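Local coordinates for D-methionine-binding lipoprotein MetQ (Escherichia coli, PDB 4YAH) that serves as the substrate-binding component of an ATP-driven D-methionine permease, at residues D125-G130 / I196-I201. Numbering follows the deposited sequence.
Sequences DELQDG and IALAVI
L127 reaches A197 and L198 with its two methyl groups, and the contact is purely apolar. CB leaves the loop in the direction of the strand but stays 6.1 Å from A197 CB. With CG anti to the backbone N (chi1 -171°) and beside the carbonyl carbon, the branch point remains 5.3 Å from A197 CB, so the two methyls do the touching. CD1 comes to 3.8 Å from A197 CB, methyl against methyl. CD2 takes the other fork and faces L198 CD2 more loosely, at 4.4 Å. Strand 196-201 is the middle strand of the five-stranded mixed sheet in one lobe of this two-lobed periplasmic binding protein fold, and the 125-130 loop belongs to the connection between its two neighbours, 115-117 and 132-136. L127 packs on the first part of the strand, at the end opposite that leading into N202 and T204 of the methionine pocket. A197 has a psi of -18°, a departure from extended geometry consistent with the CB atoms of the successive residues A197 and L198 both facing the loop. The A197 backbone is tied to Q132, and its O accepts a hydrogen bond from S118 OG, while L198 also packs on V133.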
ATOM      1  N   ASP A 125      21.171  13.857  -7.266  1.00 21.82           N
ATOM      2  CA  ASP A 125      22.248  14.593  -7.952  1.00 20.77           C
ATOM      3  C   ASP A 125      22.419  14.117  -9.385  1.00 22.94           C
ATOM      4  O   ASP A 125      22.909  14.859 -10.240  1.00 22.21           O
ATOM      5  CB  ASP A 125      23.587  14.417  -7.240  1.00 24.83           C
ATOM      6  CG  ASP A 125      23.667  15.166  -5.927  1.00 41.75           C
ATOM      7  OD1 ASP A 125      22.784  16.006  -5.652  1.00 45.86           O
ATOM      8  OD2 ASP A 125      24.632  14.912  -5.173  1.00 44.41           O
ATOM      9  N   GLU A 126      22.060  12.855  -9.629  1.00 20.13           N
ATOM     10  CA  GLU A 126      22.248  12.230 -10.938  1.00 20.55           C
ATOM     11  C   GLU A 126      21.019  12.281 -11.835  1.00 20.92           C
ATOM     12  O   GLU A 126      21.052  11.786 -12.961  1.00 21.48           O
ATOM     13  CB  GLU A 126      22.625  10.761 -10.791  1.00 25.62           C
ATOM     14  CG  GLU A 126      23.828  10.423  -9.947  1.00 26.28           C
ATOM     15  CD  GLU A 126      23.876   8.913  -9.672  1.00 39.97           C
ATOM     16  OE1 GLU A 126      24.024   8.125 -10.633  1.00 46.06           O
ATOM     17  OE2 GLU A 126      23.730   8.500  -8.505  1.00 35.61           O
ATOM     18  N   LEU A 127      19.921  12.833 -11.339  1.00 18.03           N
ATOM     19  CA  LEU A 127      18.683  12.828 -12.105  1.00 20.92           C
ATOM     20  C   LEU A 127      18.747  13.839 -13.253  1.00 22.40           C
ATOM     21  O   LEU A 127      18.735  15.051 -13.037  1.00 20.86           O
ATOM     22  CB  LEU A 127      17.491  13.115 -11.188  1.00 20.32           C
ATOM     23  CG  LEU A 127      16.098  12.951 -11.785  1.00 17.37           C
ATOM     24  CD1 LEU A 127      15.851  11.499 -12.213  1.00 19.53           C
ATOM     25  CD2 LEU A 127      15.060  13.380 -10.780  1.00 19.46           C
ATOM     26  N   GLN A 128      18.793  13.328 -14.476  1.00 20.35           N
ATOM     27  CA  GLN A 128      18.871  14.178 -15.654  1.00 21.39           C
ATOM     28  C   GLN A 128      17.568  14.873 -15.972  1.00 22.25           C
ATOM     29  O   GLN A 128      16.465  14.352 -15.717  1.00 24.16           O
ATOM     30  CB  GLN A 128      19.292  13.365 -16.874  1.00 22.51           C
ATOM     31  CG  GLN A 128      20.559  12.606 -16.695  1.00 23.20           C
ATOM     32  CD  GLN A 128      20.971  11.960 -17.980  1.00 27.98           C
ATOM     33  OE1 GLN A 128      21.253  12.647 -18.960  1.00 37.87           O
ATOM     34  NE2 GLN A 128      20.980  10.643 -18.001  1.00 29.09           N
ATOM     35  N   ASP A 129      17.702  16.057 -16.553  1.00 19.09           N
ATOM     36  CA  ASP A 129      16.566  16.766 -17.106  1.00 19.78           C
ATOM     37  C   ASP A 129      15.831  15.860 -18.080  1.00 20.59           C
ATOM     38  O   ASP A 129      16.454  15.099 -18.833  1.00 21.02           O
ATOM     39  CB  ASP A 129      17.006  18.034 -17.840  1.00 23.09           C
ATOM     40  CG  ASP A 129      17.299  19.191 -16.923  1.00 31.41           C
ATOM     41  OD1 ASP A 129      17.293  19.038 -15.672  1.00 23.31           O
ATOM     42  OD2 ASP A 129      17.567  20.282 -17.489  1.00 30.97           O
ATOM     43  N   GLY A 130      14.504  15.951 -18.069  1.00 20.37           N
ATOM     44  CA  GLY A 130      13.685  15.196 -19.002  1.00 19.47           C
ATOM     45  C   GLY A 130      13.456  13.756 -18.594  1.00 23.73           C
ATOM     46  O   GLY A 130      12.848  12.992 -19.344  1.00 28.63           O
ATOM     47  N   ILE A 196      12.959   4.992 -17.712  1.00 19.03           N
ATOM     48  CA  ILE A 196      12.497   5.253 -16.342  1.00 17.82           C
ATOM     49  C   ILE A 196      13.673   5.386 -15.379  1.00 18.33           C
ATOM     50  O   ILE A 196      14.353   4.415 -15.052  1.00 16.95           O
ATOM     51  CB  ILE A 196      11.542   4.143 -15.856  1.00 18.84           C
ATOM     52  CG1 ILE A 196      10.318   4.046 -16.781  1.00 26.61           C
ATOM     53  CG2 ILE A 196      11.143   4.364 -14.417  1.00 18.10           C
ATOM     54  CD1 ILE A 196       9.410   5.210 -16.752  1.00 36.70           C
ATOM     55  N   ALA A 197      13.905   6.618 -14.929  1.00 17.58           N
ATOM     56  CA  ALA A 197      15.049   6.937 -14.092  1.00 18.86           C
ATOM     57  C   ALA A 197      14.783   6.795 -12.607  1.00 18.29           C
ATOM     58  O   ALA A 197      15.714   6.695 -11.802  1.00 19.86           O
ATOM     59  CB  ALA A 197      15.506   8.366 -14.387  1.00 20.28           C
ATOM     60  N   LEU A 198      13.501   6.772 -12.258  1.00 15.58           N
ATOM     61  CA  LEU A 198      13.066   6.858 -10.881  1.00 16.02           C
ATOM     62  C   LEU A 198      11.632   6.354 -10.828  1.00 15.65           C
ATOM     63  O   LEU A 198      10.852   6.634 -11.732  1.00 16.44           O
ATOM     64  CB  LEU A 198      13.175   8.307 -10.396  1.00 19.80           C
ATOM     65  CG  LEU A 198      12.809   8.651  -8.959  1.00 23.28           C
ATOM     66  CD1 LEU A 198      13.769   8.005  -7.982  1.00 24.98           C
ATOM     67  CD2 LEU A 198      12.826  10.178  -8.804  1.00 21.85           C
ATOM     68  N   ALA A 199      11.310   5.591  -9.789  1.00 16.91           N
ATOM     69  CA  ALA A 199       9.936   5.119  -9.575  1.00 15.53           C
ATOM     70  C   ALA A 199       9.549   5.202  -8.103  1.00 17.08           C
ATOM     71  O   ALA A 199      10.304   4.768  -7.233  1.00 16.82           O
ATOM     72  CB  ALA A 199       9.772   3.687 -10.063  1.00 17.77           C
ATOM     73  N   VAL A 200       8.356   5.721  -7.838  1.00 17.34           N
ATOM     74  CA  VAL A 200       7.788   5.687  -6.493  1.00 14.94           C
ATOM     75  C   VAL A 200       6.903   4.446  -6.436  1.00 15.25           C
ATOM     76  O   VAL A 200       5.946   4.338  -7.190  1.00 17.95           O
ATOM     77  CB  VAL A 200       6.985   6.951  -6.167  1.00 19.44           C
ATOM     78  CG1 VAL A 200       6.399   6.863  -4.779  1.00 16.94           C
ATOM     79  CG2 VAL A 200       7.881   8.170  -6.260  1.00 19.05           C
ATOM     80  N   ILE A 201       7.257   3.518  -5.557  1.00 14.28           N
ATOM     81  CA  ILE A 201       6.683   2.176  -5.570  1.00 14.68           C
ATOM     82  C   ILE A 201       6.148   1.792  -4.199  1.00 14.99           C
ATOM     83  O   ILE A 201       6.867   1.858  -3.207  1.00 17.36           O
ATOM     84  CB  ILE A 201       7.716   1.108  -5.986  1.00 16.62           C
ATOM     85  CG1 ILE A 201       8.479   1.561  -7.232  1.00 15.46           C
ATOM     86  CG2 ILE A 201       7.036  -0.221  -6.226  1.00 17.11           C
ATOM     87  CD1 ILE A 201       9.511   0.550  -7.769  1.00 16.79           C
TER